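Local coordinates for glutaredoxin related protein (Sulfolobus solfataricus, PDB 4MNN) that probably catalyses thiol-disulfide exchange as a glutaredoxin-family protein disulfide oxidoreductase, an atypical member built on the thioredoxin fold, at residues A[8-13]-A[77-82]; A[25-30]-A[39-44]; A[68-73]-A[116-121]; A[94-99]-A[122-127]. All blocks are in the same frame, centred on the assembly; numbering follows the deposited sequence.

Interaction 1: residues A[8-13]-A[77-82]; sequences KEYLNA and SLVRIS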
# COMPACT_ATOMS: atom_id res chain seq x y z
N LYS A 8 2.13 18.02 -0.05
CA LYS A 8 3.30 18.78 0.36
C LYS A 8 3.58 18.63 1.85
O LYS A 8 4.73 18.44 2.28
CB LYS A 8 3.11 20.27 0.05
CG LYS A 8 4.34 21.12 0.41
CD LYS A 8 4.15 22.60 0.11
CE LYS A 8 5.49 23.35 0.22
NZ LYS A 8 5.52 24.64 -0.54
N GLU A 9 2.54 18.76 2.65
CA GLU A 9 2.73 18.70 4.08
C GLU A 9 3.32 17.38 4.54
O GLU A 9 4.11 17.35 5.49
CB GLU A 9 1.43 19.01 4.79
CG GLU A 9 1.08 20.50 4.70
CD GLU A 9 2.13 21.38 5.36
OE1 GLU A 9 2.69 22.26 4.66
OE2 GLU A 9 2.40 21.19 6.56
N TYR A 10 2.97 16.31 3.85
CA TYR A 10 3.51 15.01 4.23
C TYR A 10 4.84 14.70 3.60
O TYR A 10 5.71 14.14 4.25
CB TYR A 10 2.56 13.88 3.84
CG TYR A 10 1.47 13.63 4.85
CD1 TYR A 10 0.37 14.46 4.93
CD2 TYR A 10 1.58 12.57 5.78
CE1 TYR A 10 -0.61 14.27 5.91
CE2 TYR A 10 0.61 12.37 6.75
CZ TYR A 10 -0.48 13.22 6.81
OH TYR A 10 -1.44 13.04 7.79
N LEU A 11 5.02 15.10 2.35
CA LEU A 11 6.22 14.73 1.64
C LEU A 11 7.36 15.70 1.50
O LEU A 11 8.51 15.28 1.30
CB LEU A 11 5.82 14.23 0.26
CG LEU A 11 4.72 13.15 0.29
CD1 LEU A 11 4.51 12.62 -1.12
CD2 LEU A 11 5.11 12.01 1.24
N ASN A 12 7.07 16.98 1.61
CA ASN A 12 8.13 17.96 1.44
C ASN A 12 9.36 17.71 2.32
O ASN A 12 10.46 17.92 1.86
CB ASN A 12 7.61 19.39 1.67
CG ASN A 12 8.61 20.45 1.23
OD1 ASN A 12 9.29 20.30 0.20
ND2 ASN A 12 8.72 21.53 2.00
N ALA A 13 9.18 17.23 3.54
CA ALA A 13 10.33 16.99 4.41
C ALA A 13 11.14 15.77 3.95
O ALA A 13 12.38 15.83 3.78
CB ALA A 13 9.87 16.79 5.85
N SER A 77 2.56 5.97 5.03
CA SER A 77 3.51 4.90 4.82
C SER A 77 4.75 5.44 4.15
O SER A 77 5.85 4.97 4.41
CB SER A 77 2.94 3.75 3.98
OG SER A 77 2.73 4.12 2.61
N LEU A 78 4.58 6.39 3.24
CA LEU A 78 5.76 6.94 2.56
C LEU A 78 6.73 7.57 3.58
O LEU A 78 7.95 7.38 3.53
CB LEU A 78 5.32 8.01 1.56
CG LEU A 78 5.14 7.61 0.07
CD1 LEU A 78 4.87 6.18 -0.12
CD2 LEU A 78 4.09 8.51 -0.57
N VAL A 79 6.16 8.35 4.49
CA VAL A 79 6.98 9.02 5.50
C VAL A 79 7.64 8.00 6.43
O VAL A 79 8.82 8.12 6.74
CB VAL A 79 6.11 10.00 6.31
CG1 VAL A 79 6.93 10.63 7.47
CG2 VAL A 79 5.54 11.06 5.37
N ARG A 80 6.88 7.00 6.87
CA ARG A 80 7.44 5.99 7.79
C ARG A 80 8.57 5.21 7.13
O ARG A 80 9.62 4.99 7.73
CB ARG A 80 6.35 5.02 8.27
CG ARG A 80 5.28 5.63 9.16
CD ARG A 80 4.73 4.56 10.15
NE ARG A 80 3.83 5.19 11.11
CZ ARG A 80 2.51 5.26 10.98
NH1 ARG A 80 1.91 4.72 9.92
NH2 ARG A 80 1.80 5.94 11.88
N ILE A 81 8.35 4.80 5.88
CA ILE A 81 9.36 4.05 5.16
C ILE A 81 10.61 4.93 4.91
O ILE A 81 11.74 4.47 5.10
CB ILE A 81 8.78 3.52 3.82
CG1 ILE A 81 7.78 2.40 4.11
CG2 ILE A 81 9.88 2.97 2.91
CD1 ILE A 81 6.84 2.13 2.92
N SER A 82 10.40 6.18 4.52
CA SER A 82 11.53 7.06 4.23
C SER A 82 12.38 7.38 5.46
O SER A 82 13.59 7.58 5.35
CB SER A 82 11.04 8.35 3.59
OG SER A 82 12.14 9.13 3.15
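Leu11, near the end of helix 4-11, leans its branched tip on Leu78 and Val79 of helix 71-83. From CB, the chain of Leu11 runs to CG, which lies beside the backbone N (chi1 -52°), and from there the two methyls reach across. Leu11 CD1 comes to Leu78 CD2 at 4.2 Å. Leu11 CD2 does more: it sits 4.0 Å from Leu78 CB and 4.1 Å from Leu78 CD2, so it rests along the leucine instead of on a single point, and its flank comes to Val79 CG2 at 4.3 Å. The two leucines run at a slant to each other.

Val79 fills the neighbouring place. With CG1 anti to the backbone N (chi1 175°), CG2 is the methyl left to face helix 4-11, where it meets three groups. Besides Leu11, Val79 CG2 approaches the edge of the Tyr10 ring, near the ring plane, with Tyr10 CD2 at 4.3 Å. Val79 CG2 also comes within 3.3 Å of Tyr10 O, a close methyl-to-carbonyl approach in which the valine offers no polar hydrogen.

Leu78 also touches Ile21 of strand 19-24, while Leu11 touches Tyr36. The contact thus lays the N-terminal helix against helix 71-83, within the first thioredoxin-like region of the chain.

Every cross-contact is carbon on carbon, apart from that one carbonyl. With no directional bond between the segments, the fit depends on the shapes of the leucine and valine methyls and on the burial of the two leucines.

Interaction 2: residues A[25-30]-A[39-44]; sequences NGDSLF and VETLNN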
# COMPACT_ATOMS: atom_id res chain seq x y z
N ASN A 25 -1.25 4.74 -14.80
CA ASN A 25 -2.66 5.08 -14.88
C ASN A 25 -3.17 5.95 -13.73
O ASN A 25 -4.36 6.01 -13.47
CB ASN A 25 -3.49 3.80 -15.04
CG ASN A 25 -3.18 3.05 -16.35
OD1 ASN A 25 -2.22 3.38 -17.08
ND2 ASN A 25 -3.97 2.01 -16.65
N GLY A 26 -2.26 6.64 -13.05
CA GLY A 26 -2.69 7.54 -12.00
C GLY A 26 -1.86 8.79 -12.18
O GLY A 26 -1.55 9.48 -11.21
N ASP A 27 -1.55 9.11 -13.45
CA ASP A 27 -0.65 10.22 -13.76
C ASP A 27 -1.02 11.56 -13.14
O ASP A 27 -0.16 12.24 -12.61
CB ASP A 27 -0.52 10.47 -15.28
CG ASP A 27 0.10 9.31 -16.05
OD1 ASP A 27 0.44 8.28 -15.43
OD2 ASP A 27 0.25 9.44 -17.30
N SER A 28 -2.29 11.95 -13.23
CA SER A 28 -2.64 13.28 -12.76
C SER A 28 -2.48 13.45 -11.27
O SER A 28 -2.34 14.58 -10.78
CB SER A 28 -4.05 13.67 -13.22
OG SER A 28 -4.99 12.74 -12.74
N LEU A 29 -2.48 12.34 -10.53
CA LEU A 29 -2.28 12.41 -9.09
C LEU A 29 -0.78 12.43 -8.77
O LEU A 29 -0.27 13.33 -8.06
CB LEU A 29 -2.92 11.20 -8.38
CG LEU A 29 -2.56 11.08 -6.88
CD1 LEU A 29 -3.27 12.18 -6.06
CD2 LEU A 29 -3.01 9.69 -6.36
N PHE A 30 -0.07 11.46 -9.31
CA PHE A 30 1.34 11.33 -9.02
C PHE A 30 2.28 12.37 -9.61
O PHE A 30 3.42 12.51 -9.14
CB PHE A 30 1.75 9.91 -9.39
CG PHE A 30 1.21 8.90 -8.44
CD1 PHE A 30 0.26 7.98 -8.85
CD2 PHE A 30 1.62 8.93 -7.09
CE1 PHE A 30 -0.33 7.08 -7.91
CE2 PHE A 30 1.04 8.06 -6.17
CZ PHE A 30 0.07 7.14 -6.57
N VAL A 39 9.42 9.62 -9.00
CA VAL A 39 8.25 8.92 -9.53
C VAL A 39 8.60 8.33 -10.91
O VAL A 39 9.05 9.06 -11.79
CB VAL A 39 7.05 9.89 -9.70
CG1 VAL A 39 5.85 9.14 -10.29
CG2 VAL A 39 6.65 10.51 -8.34
N GLU A 40 8.43 7.03 -11.08
CA GLU A 40 8.66 6.36 -12.35
C GLU A 40 7.30 5.96 -12.88
O GLU A 40 6.48 5.43 -12.13
CB GLU A 40 9.48 5.08 -12.15
CG GLU A 40 10.89 5.33 -11.69
CD GLU A 40 11.60 4.02 -11.39
OE1 GLU A 40 11.21 2.97 -11.95
OE2 GLU A 40 12.56 4.06 -10.60
N THR A 41 7.03 6.21 -14.15
CA THR A 41 5.74 5.87 -14.71
C THR A 41 5.94 4.64 -15.57
O THR A 41 6.72 4.66 -16.51
CB THR A 41 5.13 7.06 -15.52
OG1 THR A 41 4.82 8.14 -14.62
CG2 THR A 41 3.82 6.63 -16.22
N LEU A 42 5.22 3.58 -15.23
CA LEU A 42 5.34 2.31 -15.94
C LEU A 42 4.49 2.37 -17.20
O LEU A 42 3.56 3.18 -17.30
CB LEU A 42 4.85 1.17 -15.05
CG LEU A 42 5.53 1.01 -13.69
CD1 LEU A 42 4.86 -0.10 -12.91
CD2 LEU A 42 6.99 0.73 -13.85
N ASN A 43 4.81 1.47 -18.13
CA ASN A 43 4.11 1.40 -19.40
C ASN A 43 3.23 0.17 -19.55
O ASN A 43 3.41 -0.84 -18.86
CB ASN A 43 5.11 1.39 -20.57
CG ASN A 43 6.03 2.59 -20.57
OD1 ASN A 43 5.59 3.72 -20.64
ND2 ASN A 43 7.33 2.34 -20.50
N ASN A 44 2.27 0.29 -20.46
CA ASN A 44 1.34 -0.76 -20.86
C ASN A 44 0.45 -1.37 -19.78
O ASN A 44 0.27 -2.59 -19.74
CB ASN A 44 2.15 -1.88 -21.57
CG ASN A 44 3.01 -1.35 -22.72
OD1 ASN A 44 2.50 -0.70 -23.63
ND2 ASN A 44 4.33 -1.63 -22.68
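Phe30 and Asp27 of helix 27-33 face Val39 and Thr41 of strand 38-41. This is the helix and second strand of a beta-alpha-beta unit in the thioredoxin fold, with strand 19-24 as its first strand.

The apolar part is at the Phe30 end. Phe30 CB meets Val39 CG1 at 4.3 Å, and Val39 CG2 lies 3.9 Å from Phe30 O. The CB bond of Phe30 points toward the strand, but the ring then turns away to lie against Val50 and Phe33. Leu29 CD2 sits 4.0 Å above one face of the Phe30 ring, toward the rim.

At the other end a polar group meets a methyl: Asp27 OD1 comes to Thr41 CG2 at 3.8 Å, the two side chains crossing at about a right angle. In Thr41, OG1 lies beside the backbone N (chi1 -67°), which leaves CG2 anti to that N and facing the aspartate. The polar ends are joined indirectly, because Gln23 NE2 on the first strand hydrogen-bonds both Asp27 OD1 and Thr41 OG1.

The helix starts after Gly26 at the N-cap position, and Gly26 O accepts from Leu29 N and Phe30 N, each at 3.1 Å.

Interaction 3: residues A[68-73]-A[116-121]; sequences ANELWP and ITAEFL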
# COMPACT_ATOMS: atom_id res chain seq x y z
N ALA A 68 -9.32 8.94 -1.78
CA ALA A 68 -10.38 8.90 -0.76
C ALA A 68 -9.77 8.55 0.60
O ALA A 68 -8.71 9.08 0.94
CB ALA A 68 -11.49 7.91 -1.14
N ASN A 69 -10.39 7.67 1.38
CA ASN A 69 -9.81 7.40 2.70
C ASN A 69 -8.51 6.56 2.74
O ASN A 69 -7.93 6.32 3.82
CB ASN A 69 -10.89 6.87 3.69
CG ASN A 69 -11.27 5.41 3.48
OD1 ASN A 69 -12.12 4.86 4.21
ND2 ASN A 69 -10.67 4.77 2.50
N GLU A 70 -8.05 6.13 1.56
CA GLU A 70 -6.79 5.36 1.49
C GLU A 70 -5.60 6.29 1.27
O GLU A 70 -4.43 5.90 1.39
CB GLU A 70 -6.86 4.32 0.36
CG GLU A 70 -7.85 3.18 0.65
CD GLU A 70 -7.46 2.33 1.87
OE1 GLU A 70 -6.27 2.26 2.23
OE2 GLU A 70 -8.36 1.67 2.48
N LEU A 71 -5.86 7.56 0.95
CA LEU A 71 -4.74 8.45 0.72
C LEU A 71 -3.92 8.75 1.99
O LEU A 71 -2.69 8.80 1.94
CB LEU A 71 -5.22 9.79 0.10
CG LEU A 71 -4.07 10.79 -0.16
CD1 LEU A 71 -3.12 10.23 -1.22
CD2 LEU A 71 -4.65 12.12 -0.65
N TRP A 72 -4.60 8.97 3.10
CA TRP A 72 -3.91 9.32 4.33
C TRP A 72 -2.94 8.21 4.75
O TRP A 72 -1.77 8.49 5.05
CB TRP A 72 -4.95 9.65 5.41
CG TRP A 72 -4.38 9.88 6.78
CD1 TRP A 72 -3.33 10.69 7.12
CD2 TRP A 72 -4.84 9.29 7.99
NE1 TRP A 72 -3.11 10.63 8.48
CE2 TRP A 72 -4.02 9.78 9.04
CE3 TRP A 72 -5.88 8.38 8.30
CZ2 TRP A 72 -4.20 9.39 10.37
CZ3 TRP A 72 -6.05 8.00 9.64
CH2 TRP A 72 -5.21 8.51 10.65
N PRO A 73 -3.42 6.94 4.81
CA PRO A 73 -2.54 5.83 5.19
C PRO A 73 -1.39 5.70 4.19
O PRO A 73 -0.27 5.41 4.56
CB PRO A 73 -3.45 4.61 5.13
CG PRO A 73 -4.79 5.15 5.32
CD PRO A 73 -4.82 6.51 4.70
N ILE A 116 -7.47 1.42 8.42
CA ILE A 116 -6.85 0.97 9.65
C ILE A 116 -6.02 -0.29 9.33
O ILE A 116 -4.88 -0.43 9.78
CB ILE A 116 -7.93 0.65 10.71
CG1 ILE A 116 -8.97 1.79 10.74
CG2 ILE A 116 -7.29 0.44 12.07
CD1 ILE A 116 -10.14 1.59 11.70
N THR A 117 -6.59 -1.19 8.53
CA THR A 117 -5.87 -2.42 8.18
C THR A 117 -4.69 -2.17 7.26
O THR A 117 -3.64 -2.78 7.43
CB THR A 117 -6.83 -3.43 7.57
OG1 THR A 117 -7.92 -3.61 8.48
CG2 THR A 117 -6.13 -4.82 7.39
N ALA A 118 -4.87 -1.30 6.27
CA ALA A 118 -3.75 -0.97 5.39
C ALA A 118 -2.59 -0.39 6.20
O ALA A 118 -1.43 -0.74 5.99
CB ALA A 118 -4.17 0.01 4.35
N GLU A 119 -2.88 0.55 7.11
CA GLU A 119 -1.79 1.16 7.88
C GLU A 119 -0.98 0.14 8.66
O GLU A 119 0.25 0.20 8.73
CB GLU A 119 -2.39 2.20 8.82
CG GLU A 119 -1.34 3.03 9.54
CD GLU A 119 -1.74 4.50 9.59
OE1 GLU A 119 -2.73 4.85 10.28
OE2 GLU A 119 -1.06 5.30 8.92
N PHE A 120 -1.70 -0.81 9.25
CA PHE A 120 -1.11 -1.87 10.05
C PHE A 120 -0.23 -2.73 9.12
O PHE A 120 0.96 -2.96 9.41
CB PHE A 120 -2.23 -2.70 10.68
CG PHE A 120 -1.75 -3.89 11.47
CD1 PHE A 120 -1.26 -3.73 12.76
CD2 PHE A 120 -1.80 -5.17 10.93
CE1 PHE A 120 -0.83 -4.84 13.52
CE2 PHE A 120 -1.38 -6.28 11.66
CZ PHE A 120 -0.89 -6.12 12.96
N LEU A 121 -0.77 -3.15 7.98
CA LEU A 121 0.03 -3.99 7.08
C LEU A 121 1.18 -3.26 6.42
O LEU A 121 2.22 -3.86 6.17
CB LEU A 121 -0.88 -4.65 6.03
CG LEU A 121 -1.84 -5.68 6.64
CD1 LEU A 121 -2.79 -6.23 5.54
CD2 LEU A 121 -1.02 -6.86 7.27
O HOH W 1 0.18 4.12 6.89
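Glu119 sends CG anti to its backbone N (chi1 -173°) and then bends at chi2 (138°), which carries the carboxylate to Pro73 and Trp72. From the other side Glu70 bends at chi2 as well (-63°), and Glu70 OE1 comes to Ala118 CB at 3.7 Å.

The glutamate of helix 114-127 uses its two oxygens differently. Glu119 OE2 lies 4.0 Å from Pro73 CA, and Glu119 OE1 approaches Trp72 CH2 obliquely at 4.4 Å. A water ties the segments together: it donates to Pro73 O at 2.7 Å and to Glu119 OE2, also at 2.7 Å. The same OE2 takes a salt bridge from Arg80 and a weak hydrogen bond from Asn76, so donors gather on this one oxygen, which probably limits how the carboxylate can turn; such surroundings are consistent with an ionised group. The backbones come close here, with the CA atoms of Pro73 and Glu119 5.4 Å apart.

Glu70 also touches Cys114 and Pro115, at the start of helix 114-127. Cys111 and Cys114 form a disulfide in a CxxC arrangement, as at the redox site of thioredoxin-fold proteins. The contact therefore joins a helix of the first thioredoxin-like region to the CxxC helix of the second, consistent with the two thioredoxin-like units of archaeal protein disulfide oxidoreductases.

Interaction 4: residues A[94-99]-A[122-127]; sequences ELAKQV and YQVSQI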
# COMPACT_ATOMS: atom_id res chain seq x y z
N GLU A 94 7.49 -8.21 17.07
CA GLU A 94 8.03 -9.56 17.14
C GLU A 94 7.14 -10.55 16.44
O GLU A 94 7.62 -11.45 15.74
CB GLU A 94 8.16 -10.01 18.60
CG GLU A 94 9.37 -9.43 19.27
CD GLU A 94 10.64 -9.77 18.50
OE1 GLU A 94 11.09 -10.94 18.55
OE2 GLU A 94 11.18 -8.85 17.83
N LEU A 95 5.84 -10.40 16.67
CA LEU A 95 4.85 -11.28 16.07
C LEU A 95 4.80 -11.11 14.57
O LEU A 95 4.73 -12.10 13.82
CB LEU A 95 3.46 -10.97 16.65
CG LEU A 95 2.38 -12.00 16.32
CD1 LEU A 95 2.74 -13.30 17.05
CD2 LEU A 95 0.98 -11.53 16.78
N ALA A 96 4.83 -9.86 14.12
CA ALA A 96 4.79 -9.58 12.68
C ALA A 96 5.97 -10.17 11.93
O ALA A 96 5.83 -10.54 10.78
CB ALA A 96 4.74 -8.07 12.42
N LYS A 97 7.14 -10.25 12.58
CA LYS A 97 8.34 -10.80 11.95
C LYS A 97 8.28 -12.30 11.67
O LYS A 97 9.15 -12.83 10.94
CB LYS A 97 9.57 -10.54 12.85
CG LYS A 97 9.92 -9.07 13.00
CD LYS A 97 11.12 -8.90 13.93
CE LYS A 97 11.62 -7.48 13.93
NZ LYS A 97 12.87 -7.34 14.77
N GLN A 98 7.27 -12.97 12.24
CA GLN A 98 7.12 -14.40 12.09
C GLN A 98 6.43 -14.78 10.80
O GLN A 98 6.56 -15.90 10.31
CB GLN A 98 6.32 -14.98 13.24
CG GLN A 98 7.03 -14.87 14.57
CD GLN A 98 8.49 -15.19 14.46
OE1 GLN A 98 8.89 -16.31 14.07
NE2 GLN A 98 9.31 -14.21 14.79
N VAL A 99 5.65 -13.85 10.28
CA VAL A 99 4.91 -14.15 9.08
C VAL A 99 5.82 -14.31 7.87
O VAL A 99 6.92 -13.73 7.80
CB VAL A 99 3.82 -13.05 8.85
CG1 VAL A 99 2.90 -13.44 7.71
CG2 VAL A 99 2.98 -12.90 10.13
N TYR A 122 1.04 -1.95 6.17
CA TYR A 122 2.15 -1.18 5.57
C TYR A 122 3.32 -1.26 6.53
O TYR A 122 4.48 -1.37 6.12
CB TYR A 122 1.79 0.28 5.37
CG TYR A 122 0.82 0.54 4.24
CD1 TYR A 122 -0.11 1.58 4.33
CD2 TYR A 122 0.87 -0.23 3.07
CE1 TYR A 122 -0.99 1.86 3.26
CE2 TYR A 122 -0.01 0.03 1.98
CZ TYR A 122 -0.93 1.09 2.10
OH TYR A 122 -1.75 1.41 1.05
N GLN A 123 3.02 -1.21 7.83
CA GLN A 123 4.10 -1.28 8.81
C GLN A 123 4.69 -2.69 8.88
O GLN A 123 5.88 -2.84 9.06
CB GLN A 123 3.60 -0.81 10.16
CG GLN A 123 3.34 0.70 10.12
CD GLN A 123 2.76 1.21 11.39
OE1 GLN A 123 1.54 1.26 11.55
NE2 GLN A 123 3.62 1.59 12.32
N VAL A 124 3.85 -3.70 8.74
CA VAL A 124 4.35 -5.07 8.72
C VAL A 124 5.31 -5.25 7.51
O VAL A 124 6.37 -5.90 7.62
CB VAL A 124 3.18 -6.07 8.62
CG1 VAL A 124 3.71 -7.48 8.43
CG2 VAL A 124 2.30 -5.99 9.87
N SER A 125 4.98 -4.67 6.35
CA SER A 125 5.86 -4.81 5.17
C SER A 125 7.22 -4.15 5.38
O SER A 125 8.22 -4.54 4.78
CB SER A 125 5.17 -4.23 3.90
OG SER A 125 5.25 -2.80 3.82
N GLN A 126 7.24 -3.15 6.26
CA GLN A 126 8.49 -2.45 6.61
C GLN A 126 9.39 -3.31 7.49
O GLN A 126 10.62 -3.33 7.32
CB GLN A 126 8.17 -1.21 7.44
CG GLN A 126 8.22 0.09 6.74
CD GLN A 126 7.92 1.23 7.70
OE1 GLN A 126 6.77 1.55 7.94
NE2 GLN A 126 8.94 1.81 8.28
N ILE A 127 8.77 -3.98 8.46
CA ILE A 127 9.46 -4.82 9.44
C ILE A 127 9.89 -6.16 8.91
O ILE A 127 10.88 -6.71 9.37
CB ILE A 127 8.53 -5.19 10.63
CG1 ILE A 127 8.00 -3.96 11.33
CG2 ILE A 127 9.27 -6.08 11.62
CD1 ILE A 127 6.85 -4.29 12.23
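Ala96 of helix 90-96 points its methyl at Val124 and Ile127 of helix 114-127. Ala96 CB lies 4.1 Å from Val124 CG2, with Val124 CG1 scarcely farther off, so the alanine sits over both branches of the valine. Ile127 CD1 closes in on Ala96 CB at 4.3 Å.

Next comes Lys97, whose extended chain crosses the Ile127 side chain at about a right angle. With CG1 beside the backbone N (chi1 -58°), Ile127 CG2 stands anti to that N and pushes into the lysine methylenes: Lys97 CG is 3.4 Å away, tighter than usual for two carbons, and Lys97 CE is 3.6 Å away. Beyond the isoleucine, Lys97 NZ makes a long salt bridge with Glu94 OE2 at 3.8 Å.

These contacts lie at the C-terminal end of helix 114-127, the crossover of a beta-alpha-beta unit between the parallel strands 101-107 and 131-137.

Gln98 turns back on the helix before it, Gln98 NE2 giving a weak bond to Glu94 O at 3.4 Å. A type I turn from Ala96 to Val99 then takes the chain toward strand 101-107, and the Val99 side chain touches Val131 at the start of the neighbouring strand.

Interactions 1, 3 and 4 form one connected group. Interactions 1 and 3 share helix 71-83 and meet directly: Arg80 NH1 reaches Glu119 OE2 at 3.2 Å, while Tyr10 OH lies 3.0 Å from Trp72 NE1. Interactions 3 and 4 share helix 114-127, and Pro73 O comes to Tyr122 CD1 at 3.8 Å; interactions 1 and 4 also touch, Ile81 CG1 lying 3.5 Å from Gln126 CG. Interaction 2 stands apart, its nearest atoms about 5 Å from interaction 3, and its centre lies about 28 Å from that of interaction 4, across the middle of the chain. Of the two disulfides, Cys111-Cys114 adjoins interaction 3, and Cys24-Cys45 brackets the segments of interaction 2.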